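Local coordinates for Slr1951 protein (Synechocystis sp., PDB 3HX1) that is of unknown function but carries a forkhead-associated (FHA) domain, and so probably recognises phosphothreonine-containing partner proteins, at residues 30-35 against 40-45. Sequence-based numbering, arbitrary orientation.
Sequences TFYTIG and ADIRIK
T33 and D41 lock together at the edge of a mixed beta sheet in the FHA domain, a beta sandwich. Here the short strand 42-43 runs parallel to strand 31-35. The T33 and D41 side chains cross at about a right angle. D41 OD2 takes two bonds: T33 N reaches it at 2.6 Å on the anti lone pair, nearly straight at 169°, and T33 OG1 comes from above the carboxylate plane. OG1 sits between the backbone N and carbonyl carbon of T33 (chi1 53°), which also lets it accept the N-H of D41, with D41 N 3.0 Å from OG1. A valine here would probably leave D41 N without this acceptor and D41 OD2 held by the backbone N-H alone of the two donors. On the I34 and I42 face, I42 CD1 lies over the Y32 ring, 4.0 Å from CG. D41 CB meets the ring edge in plane. L14, I16 and L27 of the other sheet pack on I42. The backbones pair in parallel: I42 N binds T33 O, and G35 N gives a weak bond to I42 O. A40 CB packs against the backbone of G35, 3.4 Å from G35 N. I44 N closes the pairing on G35 O at 2.8 Å, from above the carbonyl plane.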
# COMPACT_ATOMS: atom_id res chain seq x y z
N THR A 30 7.28 0.53 11.57
CA THR A 30 6.09 1.12 12.15
C THR A 30 5.33 2.05 11.22
O THR A 30 4.10 2.16 11.29
CB THR A 30 6.46 1.91 13.41
OG1 THR A 30 6.88 0.99 14.43
CG2 THR A 30 5.28 2.72 13.90
N PHE A 31 6.07 2.74 10.35
CA PHE A 31 5.48 3.69 9.43
C PHE A 31 6.13 3.49 8.06
O PHE A 31 7.34 3.26 7.96
CB PHE A 31 5.75 5.10 9.94
CG PHE A 31 5.13 6.19 9.11
CD1 PHE A 31 3.82 6.60 9.34
CD2 PHE A 31 5.86 6.82 8.12
CE1 PHE A 31 3.25 7.63 8.59
CE2 PHE A 31 5.31 7.85 7.37
CZ PHE A 31 4.00 8.26 7.60
N TYR A 32 5.33 3.55 7.00
CA TYR A 32 5.84 3.38 5.65
C TYR A 32 5.09 4.30 4.71
O TYR A 32 3.87 4.31 4.69
CB TYR A 32 5.61 1.95 5.16
CG TYR A 32 6.56 0.90 5.67
CD1 TYR A 32 7.90 0.89 5.27
CD2 TYR A 32 6.10 -0.13 6.49
CE1 TYR A 32 8.76 -0.15 5.67
CE2 TYR A 32 6.95 -1.17 6.89
CZ TYR A 32 8.27 -1.17 6.48
OH TYR A 32 9.10 -2.21 6.87
N THR A 33 5.82 5.10 3.93
CA THR A 33 5.16 5.95 2.95
C THR A 33 5.17 5.11 1.69
O THR A 33 6.06 4.28 1.50
CB THR A 33 5.90 7.27 2.68
OG1 THR A 33 7.27 6.99 2.34
CG2 THR A 33 5.84 8.18 3.89
N ILE A 34 4.19 5.31 0.82
CA ILE A 34 4.10 4.53 -0.40
C ILE A 34 3.84 5.45 -1.57
O ILE A 34 3.03 6.38 -1.48
CB ILE A 34 2.94 3.53 -0.29
CG1 ILE A 34 3.18 2.58 0.88
CG2 ILE A 34 2.79 2.78 -1.59
CD1 ILE A 34 2.01 1.69 1.17
N GLY A 35 4.51 5.18 -2.69
CA GLY A 35 4.31 6.01 -3.86
C GLY A 35 5.26 5.69 -4.99
O GLY A 35 6.11 4.80 -4.85
N ALA A 40 9.48 7.75 -1.43
CA ALA A 40 8.65 6.74 -0.77
C ALA A 40 9.44 5.54 -0.27
O ALA A 40 10.34 5.06 -0.95
CB ALA A 40 7.54 6.27 -1.73
N ASP A 41 9.09 5.05 0.91
CA ASP A 41 9.75 3.88 1.49
C ASP A 41 9.50 2.66 0.61
O ASP A 41 10.40 1.86 0.38
CB ASP A 41 9.21 3.63 2.89
CG ASP A 41 9.41 4.82 3.81
OD1 ASP A 41 10.58 5.15 4.14
OD2 ASP A 41 8.40 5.45 4.21
N ILE A 42 8.27 2.51 0.12
CA ILE A 42 7.91 1.38 -0.74
C ILE A 42 7.50 1.93 -2.09
O ILE A 42 6.44 2.53 -2.22
CB ILE A 42 6.75 0.59 -0.13
CG1 ILE A 42 7.17 0.02 1.23
CG2 ILE A 42 6.33 -0.52 -1.07
CD1 ILE A 42 6.05 -0.59 2.03
N ARG A 43 8.33 1.74 -3.11
CA ARG A 43 7.99 2.28 -4.41
C ARG A 43 6.98 1.47 -5.16
O ARG A 43 7.12 0.25 -5.26
CB ARG A 43 9.23 2.46 -5.29
CG ARG A 43 10.18 3.52 -4.79
CD ARG A 43 11.30 3.77 -5.78
NE ARG A 43 10.85 4.44 -6.99
CZ ARG A 43 11.65 4.79 -8.00
NH1 ARG A 43 12.95 4.55 -7.95
NH2 ARG A 43 11.14 5.41 -9.06
N ILE A 44 5.96 2.14 -5.67
CA ILE A 44 4.95 1.50 -6.49
C ILE A 44 5.08 2.21 -7.83
O ILE A 44 4.54 3.30 -8.03
CB ILE A 44 3.52 1.68 -5.96
CG1 ILE A 44 3.23 0.67 -4.84
CG2 ILE A 44 2.53 1.40 -7.07
CD1 ILE A 44 4.11 0.79 -3.66
N LYS A 45 5.82 1.58 -8.74
CA LYS A 45 6.09 2.11 -10.06
C LYS A 45 4.90 2.16 -11.00
O LYS A 45 4.45 1.13 -11.51
CB LYS A 45 7.21 1.29 -10.71
CG LYS A 45 7.60 1.70 -12.12
CD LYS A 45 8.53 0.65 -12.74
CE LYS A 45 8.90 0.99 -14.18
NZ LYS A 45 9.57 -0.17 -14.84